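Local coordinates for solute-binding periplasmic protein of iron/siderophore ABC transporter (Yersinia pestis, PDB 6B2X) that probably captures an iron-siderophore complex in the periplasm and hands it to the inner-membrane ABC transporter that imports it, at residues A[53-58]-A[130-135]; A[57-62]-A[80-85]; A[275-280]-A[325-330]; A[291-296]-A[377-382]. One frame throughout, in Å; residues are numbered along the deposited sequence.

Contact 1: A[53-58]-A[130-135]; sequences AKVERI and PDIAIF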
# COMPACT_ATOMS: atom_id res chain seq x y z
N ALA A 53 -25.51 14.38 -3.75
CA ALA A 53 -26.00 13.58 -4.86
C ALA A 53 -25.02 13.61 -6.02
O ALA A 53 -24.91 12.62 -6.76
CB ALA A 53 -27.38 14.08 -5.28
N LYS A 54 -24.31 14.71 -6.20
CA LYS A 54 -23.35 14.88 -7.28
C LYS A 54 -21.95 14.99 -6.71
O LYS A 54 -21.70 15.84 -5.84
CB LYS A 54 -23.68 16.11 -8.13
CG LYS A 54 -24.84 15.90 -9.10
CD LYS A 54 -24.57 16.54 -10.46
CE LYS A 54 -23.34 15.94 -11.14
NZ LYS A 54 -23.60 14.68 -11.91
N VAL A 55 -21.04 14.14 -7.18
CA VAL A 55 -19.64 14.20 -6.78
C VAL A 55 -18.81 14.23 -8.06
O VAL A 55 -18.73 13.23 -8.77
CB VAL A 55 -19.22 13.03 -5.89
CG1 VAL A 55 -17.73 13.14 -5.56
CG2 VAL A 55 -20.06 12.98 -4.63
N GLU A 56 -18.21 15.38 -8.36
CA GLU A 56 -17.31 15.48 -9.50
C GLU A 56 -15.99 16.15 -9.17
O GLU A 56 -15.10 16.18 -10.03
CB GLU A 56 -17.97 16.24 -10.67
CG GLU A 56 -19.14 15.49 -11.39
CD GLU A 56 -18.78 14.06 -11.87
OE1 GLU A 56 -17.95 13.92 -12.80
OE2 GLU A 56 -19.37 13.08 -11.34
N ARG A 57 -15.81 16.67 -7.96
CA ARG A 57 -14.58 17.37 -7.57
C ARG A 57 -14.09 16.78 -6.25
O ARG A 57 -14.60 17.13 -5.19
CB ARG A 57 -14.83 18.87 -7.45
CG ARG A 57 -15.14 19.54 -8.81
CD ARG A 57 -15.34 21.05 -8.66
NE ARG A 57 -16.56 21.34 -7.91
CZ ARG A 57 -17.79 21.30 -8.42
NH1 ARG A 57 -17.98 21.02 -9.71
NH2 ARG A 57 -18.84 21.56 -7.64
N ILE A 58 -13.09 15.90 -6.32
CA ILE A 58 -12.58 15.19 -5.15
C ILE A 58 -11.23 15.78 -4.73
O ILE A 58 -10.31 15.91 -5.55
CB ILE A 58 -12.45 13.68 -5.42
CG1 ILE A 58 -13.84 13.06 -5.64
CG2 ILE A 58 -11.79 13.01 -4.22
CD1 ILE A 58 -13.85 11.92 -6.66
N PRO A 130 -14.61 21.94 -3.83
CA PRO A 130 -14.69 20.48 -3.85
C PRO A 130 -16.04 19.97 -3.36
O PRO A 130 -16.65 20.54 -2.45
CB PRO A 130 -13.58 20.05 -2.88
CG PRO A 130 -13.61 21.15 -1.84
CD PRO A 130 -13.94 22.43 -2.61
N ASP A 131 -16.48 18.86 -3.95
CA ASP A 131 -17.69 18.19 -3.48
C ASP A 131 -17.43 17.31 -2.27
O ASP A 131 -18.33 17.11 -1.45
CB ASP A 131 -18.29 17.35 -4.58
CG ASP A 131 -18.68 18.17 -5.74
OD1 ASP A 131 -19.22 19.27 -5.47
OD2 ASP A 131 -18.43 17.75 -6.90
N ILE A 132 -16.22 16.78 -2.16
CA ILE A 132 -15.91 15.83 -1.09
C ILE A 132 -14.39 15.81 -0.91
O ILE A 132 -13.64 16.21 -1.79
CB ILE A 132 -16.49 14.43 -1.43
CG1 ILE A 132 -16.68 13.60 -0.16
CG2 ILE A 132 -15.64 13.72 -2.47
CD1 ILE A 132 -17.43 12.30 -0.40
N ALA A 133 -13.94 15.36 0.26
CA ALA A 133 -12.52 15.21 0.53
C ALA A 133 -12.30 13.86 1.18
O ALA A 133 -13.12 13.41 1.98
CB ALA A 133 -11.99 16.33 1.43
N ILE A 134 -11.19 13.22 0.83
CA ILE A 134 -10.84 11.91 1.36
C ILE A 134 -9.55 12.05 2.16
O ILE A 134 -8.56 12.61 1.67
CB ILE A 134 -10.65 10.87 0.26
CG1 ILE A 134 -11.84 10.84 -0.70
CG2 ILE A 134 -10.36 9.51 0.90
CD1 ILE A 134 -13.17 10.56 -0.03
N PHE A 135 -9.56 11.51 3.38
CA PHE A 135 -8.38 11.44 4.23
C PHE A 135 -8.18 10.01 4.71
O PHE A 135 -9.12 9.20 4.74
CB PHE A 135 -8.49 12.41 5.44
CG PHE A 135 -8.37 13.88 5.08
CD1 PHE A 135 -9.42 14.53 4.45
CD2 PHE A 135 -7.21 14.59 5.36
CE1 PHE A 135 -9.32 15.87 4.10
CE2 PHE A 135 -7.10 15.94 5.02
CZ PHE A 135 -8.15 16.58 4.39
O HOH W 1 -21.59 18.26 -4.44

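Contact 2: A[57-62]-A[80-85]; sequences RILLGE and RIVGWQ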
# COMPACT_ATOMS: atom_id res chain seq x y z
N ARG A 57 -15.81 16.67 -7.96
CA ARG A 57 -14.58 17.37 -7.57
C ARG A 57 -14.09 16.78 -6.25
O ARG A 57 -14.60 17.13 -5.19
CB ARG A 57 -14.83 18.87 -7.45
CG ARG A 57 -15.14 19.54 -8.81
CD ARG A 57 -15.34 21.05 -8.66
NE ARG A 57 -16.56 21.34 -7.91
CZ ARG A 57 -17.79 21.30 -8.42
NH1 ARG A 57 -17.98 21.02 -9.71
NH2 ARG A 57 -18.84 21.56 -7.64
N ILE A 58 -13.09 15.90 -6.32
CA ILE A 58 -12.58 15.19 -5.15
C ILE A 58 -11.23 15.78 -4.73
O ILE A 58 -10.31 15.91 -5.55
CB ILE A 58 -12.45 13.68 -5.42
CG1 ILE A 58 -13.84 13.06 -5.64
CG2 ILE A 58 -11.79 13.01 -4.22
CD1 ILE A 58 -13.85 11.92 -6.66
N LEU A 59 -11.12 16.10 -3.45
CA LEU A 59 -9.87 16.51 -2.83
C LEU A 59 -9.24 15.30 -2.15
O LEU A 59 -9.93 14.54 -1.46
CB LEU A 59 -10.14 17.59 -1.80
CG LEU A 59 -9.28 18.83 -1.67
CD1 LEU A 59 -9.25 19.56 -2.97
CD2 LEU A 59 -9.87 19.70 -0.57
N LEU A 60 -7.93 15.11 -2.34
CA LEU A 60 -7.21 14.01 -1.70
C LEU A 60 -6.23 14.59 -0.68
O LEU A 60 -5.17 15.13 -1.04
CB LEU A 60 -6.50 13.15 -2.73
CG LEU A 60 -7.42 12.51 -3.76
CD1 LEU A 60 -6.59 11.64 -4.65
CD2 LEU A 60 -8.52 11.67 -3.11
N GLY A 61 -6.58 14.45 0.61
CA GLY A 61 -5.74 14.99 1.67
C GLY A 61 -4.45 14.23 1.88
O GLY A 61 -3.58 14.70 2.61
N GLU A 62 -4.32 13.06 1.28
CA GLU A 62 -3.02 12.42 1.13
C GLU A 62 -3.01 11.91 -0.30
O GLU A 62 -3.91 11.15 -0.68
CB GLU A 62 -2.80 11.27 2.12
CG GLU A 62 -2.65 11.70 3.59
CD GLU A 62 -3.95 11.61 4.39
OE1 GLU A 62 -4.29 12.58 5.10
OE2 GLU A 62 -4.63 10.55 4.32
N ARG A 80 -11.75 13.58 -11.80
CA ARG A 80 -12.47 14.12 -10.65
C ARG A 80 -11.55 14.59 -9.53
O ARG A 80 -12.04 15.12 -8.52
CB ARG A 80 -13.46 13.07 -10.11
CG ARG A 80 -14.62 12.74 -11.06
CD ARG A 80 -15.81 12.11 -10.32
NE ARG A 80 -15.56 10.73 -9.91
CZ ARG A 80 -16.34 10.02 -9.08
NH1 ARG A 80 -17.43 10.57 -8.57
NH2 ARG A 80 -16.04 8.77 -8.76
N ILE A 81 -10.24 14.40 -9.66
CA ILE A 81 -9.28 14.90 -8.69
C ILE A 81 -9.06 16.39 -8.97
O ILE A 81 -8.44 16.76 -9.97
CB ILE A 81 -7.95 14.14 -8.75
CG1 ILE A 81 -8.16 12.61 -8.82
CG2 ILE A 81 -7.08 14.52 -7.60
CD1 ILE A 81 -8.96 12.05 -7.69
N VAL A 82 -9.57 17.26 -8.09
CA VAL A 82 -9.33 18.70 -8.25
C VAL A 82 -8.21 19.20 -7.35
O VAL A 82 -7.96 20.40 -7.31
CB VAL A 82 -10.61 19.55 -8.02
CG1 VAL A 82 -11.67 19.21 -9.06
CG2 VAL A 82 -11.12 19.36 -6.63
N GLY A 83 -7.55 18.31 -6.62
CA GLY A 83 -6.49 18.72 -5.72
C GLY A 83 -6.04 17.55 -4.88
O GLY A 83 -6.87 16.79 -4.36
N TRP A 84 -4.74 17.40 -4.72
CA TRP A 84 -4.21 16.41 -3.80
C TRP A 84 -2.99 16.94 -3.07
O TRP A 84 -2.21 17.74 -3.60
CB TRP A 84 -3.88 15.09 -4.51
CG TRP A 84 -3.09 15.23 -5.74
CD1 TRP A 84 -2.25 16.29 -6.10
CD2 TRP A 84 -2.98 14.27 -6.78
NE1 TRP A 84 -1.68 16.03 -7.31
CE2 TRP A 84 -2.10 14.80 -7.76
CE3 TRP A 84 -3.56 13.02 -7.01
CZ2 TRP A 84 -1.80 14.13 -8.93
CZ3 TRP A 84 -3.26 12.35 -8.17
CH2 TRP A 84 -2.39 12.91 -9.13
N GLN A 85 -2.83 16.47 -1.85
CA GLN A 85 -1.55 16.59 -1.18
C GLN A 85 -0.49 15.92 -2.05
O GLN A 85 -0.79 15.02 -2.85
CB GLN A 85 -1.66 15.96 0.21
CG GLN A 85 -0.56 16.29 1.17
CD GLN A 85 0.35 15.14 1.37
OE1 GLN A 85 0.46 14.30 0.50
NE2 GLN A 85 0.97 15.05 2.54

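Contact 3: A[275-280]-A[325-330]; sequences IYIASG and HSYAIW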
# COMPACT_ATOMS: atom_id res chain seq x y z
N ILE A 275 12.34 -16.62 7.06
CA ILE A 275 12.14 -15.78 5.89
C ILE A 275 12.53 -14.34 6.22
O ILE A 275 12.20 -13.82 7.29
CB ILE A 275 10.68 -15.84 5.38
CG1 ILE A 275 10.17 -17.28 5.40
CG2 ILE A 275 10.57 -15.25 3.98
CD1 ILE A 275 10.71 -18.15 4.26
N TYR A 276 13.26 -13.70 5.29
CA TYR A 276 13.62 -12.29 5.38
C TYR A 276 12.92 -11.49 4.29
O TYR A 276 12.80 -11.95 3.14
CB TYR A 276 15.13 -12.07 5.26
CG TYR A 276 15.47 -10.60 5.31
CD1 TYR A 276 15.57 -9.94 6.54
CD2 TYR A 276 15.61 -9.85 4.16
CE1 TYR A 276 15.86 -8.58 6.61
CE2 TYR A 276 15.88 -8.49 4.21
CZ TYR A 276 16.01 -7.86 5.44
OH TYR A 276 16.28 -6.50 5.51
N ILE A 277 12.47 -10.28 4.65
CA ILE A 277 11.64 -9.45 3.77
C ILE A 277 11.95 -7.98 4.03
O ILE A 277 11.78 -7.50 5.15
CB ILE A 277 10.13 -9.70 3.98
CG1 ILE A 277 9.72 -11.13 3.61
CG2 ILE A 277 9.33 -8.67 3.16
CD1 ILE A 277 8.20 -11.40 3.73
N ALA A 278 12.39 -7.26 3.00
CA ALA A 278 12.67 -5.83 3.10
C ALA A 278 11.71 -5.05 2.20
O ALA A 278 11.37 -5.49 1.10
CB ALA A 278 14.11 -5.53 2.71
N SER A 279 11.29 -3.88 2.67
CA SER A 279 10.37 -3.06 1.89
C SER A 279 11.05 -1.76 1.50
O SER A 279 11.83 -1.19 2.27
CB SER A 279 9.07 -2.78 2.65
OG SER A 279 9.13 -1.56 3.38
N GLY A 280 10.73 -1.29 0.31
CA GLY A 280 11.21 0.00 -0.14
C GLY A 280 10.57 0.34 -1.46
O GLY A 280 10.00 -0.52 -2.14
N HIS A 325 16.30 -17.41 1.06
CA HIS A 325 14.98 -17.13 1.61
C HIS A 325 14.88 -15.65 2.00
O HIS A 325 14.44 -15.33 3.10
CB HIS A 325 14.68 -18.05 2.80
CG HIS A 325 14.67 -19.51 2.45
ND1 HIS A 325 15.46 -20.44 3.09
CD2 HIS A 325 13.97 -20.19 1.51
CE1 HIS A 325 15.25 -21.63 2.56
NE2 HIS A 325 14.35 -21.51 1.60
N SER A 326 15.29 -14.76 1.10
CA SER A 326 15.21 -13.32 1.34
C SER A 326 14.48 -12.67 0.18
O SER A 326 14.53 -13.14 -0.96
CB SER A 326 16.59 -12.70 1.50
OG SER A 326 17.06 -12.91 2.83
N TYR A 327 13.73 -11.61 0.49
CA TYR A 327 12.78 -11.07 -0.47
C TYR A 327 12.61 -9.58 -0.22
O TYR A 327 12.99 -9.06 0.83
CB TYR A 327 11.44 -11.80 -0.41
CG TYR A 327 11.54 -13.32 -0.38
CD1 TYR A 327 11.71 -14.00 0.82
CD2 TYR A 327 11.48 -14.07 -1.55
CE1 TYR A 327 11.81 -15.38 0.86
CE2 TYR A 327 11.58 -15.47 -1.52
CZ TYR A 327 11.74 -16.11 -0.30
OH TYR A 327 11.84 -17.49 -0.23
N ALA A 328 12.06 -8.89 -1.22
CA ALA A 328 11.78 -7.46 -1.11
C ALA A 328 10.38 -7.19 -1.65
O ALA A 328 9.95 -7.82 -2.62
CB ALA A 328 12.84 -6.62 -1.86
N ILE A 329 9.67 -6.26 -1.01
CA ILE A 329 8.28 -5.96 -1.35
C ILE A 329 8.12 -4.45 -1.48
O ILE A 329 8.76 -3.69 -0.74
CB ILE A 329 7.28 -6.53 -0.30
CG1 ILE A 329 5.84 -6.34 -0.77
CG2 ILE A 329 7.49 -5.91 1.08
CD1 ILE A 329 5.43 -7.37 -1.78
N TRP A 330 7.29 -4.03 -2.42
CA TRP A 330 7.05 -2.61 -2.66
C TRP A 330 6.46 -1.99 -1.42
O TRP A 330 5.41 -2.44 -0.95
CB TRP A 330 6.10 -2.43 -3.83
CG TRP A 330 6.00 -1.03 -4.36
CD1 TRP A 330 7.04 -0.19 -4.68
CD2 TRP A 330 4.80 -0.32 -4.68
NE1 TRP A 330 6.55 1.00 -5.17
CE2 TRP A 330 5.18 0.94 -5.19
CE3 TRP A 330 3.44 -0.63 -4.59
CZ2 TRP A 330 4.25 1.89 -5.60
CZ3 TRP A 330 2.52 0.31 -4.99
CH2 TRP A 330 2.93 1.57 -5.49

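Contact 4: A[291-296]-A[377-382]; sequences VVLGAQ and SGTYWI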
# COMPACT_ATOMS: atom_id res chain seq x y z
N VAL A 291 15.70 -0.08 -0.70
CA VAL A 291 15.38 -1.01 -1.76
C VAL A 291 14.80 -0.25 -2.94
O VAL A 291 14.16 0.80 -2.77
CB VAL A 291 14.40 -2.07 -1.23
CG1 VAL A 291 14.46 -3.31 -2.09
CG2 VAL A 291 14.73 -2.39 0.23
N VAL A 292 15.03 -0.78 -4.14
CA VAL A 292 14.65 -0.13 -5.39
C VAL A 292 13.54 -0.96 -6.02
O VAL A 292 13.78 -2.05 -6.55
CB VAL A 292 15.86 0.03 -6.33
CG1 VAL A 292 15.44 0.59 -7.68
CG2 VAL A 292 16.91 0.93 -5.69
N LEU A 293 12.32 -0.45 -5.95
CA LEU A 293 11.15 -1.10 -6.53
C LEU A 293 10.21 -0.02 -7.03
O LEU A 293 10.24 1.12 -6.56
CB LEU A 293 10.42 -2.01 -5.52
CG LEU A 293 11.07 -3.33 -5.07
CD1 LEU A 293 10.24 -4.00 -3.97
CD2 LEU A 293 11.22 -4.29 -6.24
N GLY A 294 9.36 -0.38 -7.99
CA GLY A 294 8.30 0.49 -8.43
C GLY A 294 8.04 0.33 -9.92
O GLY A 294 8.59 -0.54 -10.59
N ALA A 295 7.17 1.21 -10.42
CA ALA A 295 6.67 1.09 -11.78
C ALA A 295 7.76 1.18 -12.83
O ALA A 295 7.54 0.71 -13.95
CB ALA A 295 5.62 2.18 -12.06
N GLN A 296 8.93 1.75 -12.49
CA GLN A 296 10.00 1.96 -13.48
C GLN A 296 11.27 1.17 -13.17
O GLN A 296 12.33 1.50 -13.69
CB GLN A 296 10.34 3.45 -13.60
CG GLN A 296 9.22 4.23 -14.24
CD GLN A 296 9.46 5.74 -14.27
OE1 GLN A 296 10.00 6.33 -13.33
NE2 GLN A 296 9.03 6.36 -15.37
N SER A 377 3.75 -2.19 -15.17
CA SER A 377 5.15 -2.09 -15.53
C SER A 377 5.98 -2.22 -14.27
O SER A 377 5.45 -2.26 -13.15
CB SER A 377 5.45 -0.76 -16.26
OG SER A 377 5.48 0.33 -15.34
N GLY A 378 7.29 -2.26 -14.46
CA GLY A 378 8.21 -2.28 -13.37
C GLY A 378 8.11 -3.54 -12.52
O GLY A 378 7.56 -4.56 -12.91
N THR A 379 8.67 -3.44 -11.33
CA THR A 379 8.85 -4.60 -10.48
C THR A 379 8.49 -4.19 -9.05
O THR A 379 8.99 -3.18 -8.55
CB THR A 379 10.29 -5.12 -10.60
OG1 THR A 379 11.20 -4.03 -10.46
CG2 THR A 379 10.50 -5.70 -11.98
N TYR A 380 7.57 -4.95 -8.44
CA TYR A 380 7.05 -4.62 -7.12
C TYR A 380 7.40 -5.65 -6.05
O TYR A 380 7.14 -5.39 -4.87
CB TYR A 380 5.53 -4.45 -7.18
CG TYR A 380 5.11 -3.30 -8.06
CD1 TYR A 380 5.06 -2.01 -7.56
CD2 TYR A 380 4.80 -3.51 -9.41
CE1 TYR A 380 4.70 -0.95 -8.36
CE2 TYR A 380 4.41 -2.44 -10.22
CZ TYR A 380 4.38 -1.17 -9.69
OH TYR A 380 4.01 -0.09 -10.46
N TRP A 381 7.97 -6.79 -6.43
CA TRP A 381 8.54 -7.76 -5.51
C TRP A 381 9.73 -8.41 -6.20
O TRP A 381 9.79 -8.46 -7.43
CB TRP A 381 7.53 -8.83 -5.09
CG TRP A 381 6.82 -9.44 -6.24
CD1 TRP A 381 7.26 -10.48 -7.03
CD2 TRP A 381 5.55 -9.06 -6.76
NE1 TRP A 381 6.32 -10.76 -7.99
CE2 TRP A 381 5.26 -9.90 -7.85
CE3 TRP A 381 4.61 -8.09 -6.39
CZ2 TRP A 381 4.08 -9.80 -8.58
CZ3 TRP A 381 3.45 -7.99 -7.12
CH2 TRP A 381 3.18 -8.84 -8.20
N ILE A 382 10.67 -8.92 -5.41
CA ILE A 382 11.82 -9.61 -5.97
C ILE A 382 12.36 -10.60 -4.96
O ILE A 382 12.20 -10.43 -3.74
CB ILE A 382 12.90 -8.59 -6.42
CG1 ILE A 382 13.71 -9.17 -7.58
CG2 ILE A 382 13.75 -8.15 -5.23
CD1 ILE A 382 12.82 -9.71 -8.72

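Contact 1: A[53-58]-A[130-135]
Asp131 lays its carboxylate over one face of the Arg57 guanidinium, with OD2 above the centre of the group and the two planes turned 61° apart. The resulting salt bridge, Arg57 NH2 to Asp131 OD1 at 3.2 Å, is one of charge alone, since no N-H points at the oxygen. Asp131 OD2 instead takes the backbone N-H of Glu56 (N to OD2 2.8 Å) in a nearly straight bond on its anti side, and a weaker one from Arg57 N. A water joins Asp131 OD1, weakly, to Lys54 O. The carboxylate thus ties down the loop that leads into strand 58-60, and the nearby guanidinium would probably help to keep it ionised. In return Asp131 N donates to Arg57 O at 2.8 Å, where the parallel pairing of Ile58 with Ile132 begins. Ile132 CG2, set between the backbone N and the carbonyl carbon, meets both Ile58 CG1 (3.7 Å) and Val55 CG1 (3.8 Å). Arg57 NE turns to Asn129 O. Strands 58-60 and 132-136 are neighbours in the N-terminal parallel sheet; helix 168-182 packs on the Ile132 and Ile134 side, and strand 159-162 flanks strand 132-136 beyond.

Contact 2: A[57-62]-A[80-85]
Ile58 and Leu60 lie on one face of a parallel strand pair, the two strands of a beta-alpha-beta unit whose connection carries helix 66-72; strands 58-60 and 81-85 run parallel, 10° apart. Ile58 loses the largest area to the contact. Ile58 N donates to Arg80 O at 2.6 Å, nearly in line with the carbonyl bond, and Ile58 O accepts from Val82 N. The CD1 methyl of Ile58 reaches over one face of the Arg80 guanidinium, off towards the rim, and also touches Arg80 CB at 3.7 Å. The polar end of Arg80 is held by a salt bridge to Glu73 and by hydrogen bonds to Val55 O and Leu183 O, so Ile58 covers a charge that is already fixed. Leu60 comes next: Leu60 N donates to Gly83 O and Leu60 O accepts from Gln85 N, each at 2.8 Å. With CG beside the backbone N (chi1 -60°), its CD1 crosses Ile81 CD1 at about a right angle, 3.9 Å away, and lies near the plane of the Trp84 indole at its edge. Val69 of helix 66-72 packs on both Leu60 and Ile81. Val82, third in buried area, grips the aliphatic part of Arg57 with both methyls: Val82 CG1 lies 3.5 Å from Arg57 CG, and Val82 CG2 lies 3.8 Å from Arg57 CB.

Contact 3: A[275-280]-A[325-330]
Tyr327 carries its ring beside the backbone N (chi1 -47°), and this swings CD1 and CE1 against Ile275, whose CG2 lies 3.4 Å from Tyr327 CE1. The same ring turns an edge to Tyr276 O, with Tyr327 CD1 3.3 Å from that oxygen. Further along this face, the CG2 branch of Ile329 stands between its N and carbonyl carbon, where it touches Ile277 CG2 (3.9 Å) and Ser279 CB (3.8 Å). Tyr276 and Ser326 occupy the other face, where Ser326 OG, weakly bonded to Ala320 O, lies 3.2 Å from Tyr276 CB. The backbones pair in register from Tyr276 with Ser326 to Gly280 with Trp330. Tyr276 N donates almost straight to His325 O (3.0 Å); Ala278 N bonds to Tyr327 O, Ile329 N to Ala278 O and Gly280 N to Ile329 O (3.3 Å), while Tyr327 N to Tyr276 O is bent and weak. Helix 340-350 covers the isoleucine face, with Trp349 stacked on Tyr327. Ser279 OG bonds to His331 ND1 and Arg223 N, and Trp330 meets Tyr380 and Tyr333 edge-to-face. Two neighbouring parallel strands inside the mixed C-terminal sheet, backed by helices, are consistent with the C-terminal lobe of a periplasmic binding protein.

Contact 4: A[291-296]-A[377-382]
Two backbone hydrogen bonds link the loops: Gly294 N donates to Thr379 O at 2.9 Å, and Thr379 N returns to Gly294 O at 3.0 Å. Together they form a single antiparallel bridge of the hydrogen-bonded type. A side-chain bond extends it, as Ser377 OG donates to Ala295 O in a short bond of 2.5 Å; chi1 of 75° sets this hydroxyl between the backbone N and the carbonyl carbon, turned to the other loop. Close backbone packing comes with these bonds, Gly378 CA resting 3.3 Å from Gly294 O. Aromatic packing adds the Tyr380 ring, which has Gly294 O over one face and whose OH lies 3.2 Å from Ala295 CB. Met364 and Tyr368 of helix 360-371 also pack on this ring. The apolar side-chain pair is Ala295 CB with Tyr380 CZ, at 4.3 Å. Leu293 packs instead on main chain, its two methyls resting on successive carbonyls: CD2 sits 3.4 Å from Thr379 O and CD1 3.5 Å from Tyr380 O. Ala302 of helix 299-309 touches both Leu293 and Thr379. No charged group takes part across the contact; the polar hold rests on three hydrogen bonds to main-chain acceptors, with Leu293 and Tyr380 packing against the same backbone.

From the N terminus, contacts 1 and 2 start from the same stretch, 53-62. Contact 2 closes the shorter loop, to 80-85, and nests inside the one that contact 1 closes at 130-135. They share Arg57 and Ile58, which places strand 58-60 between strands 81-85 and 132-136 in the N-terminal sheet. Both close before contact 3 opens. Contact 3 closes the connection from 275-280 to 325-330 and contact 4 that from 291-296 to 377-382, so the two cross. They meet where strand 326-330 bonds antiparallel to 380-382, tying the chain end into the C-terminal sheet. Contacts 1 and 3 lie about 37 Å apart between centres, on opposite sides of the chain's centre.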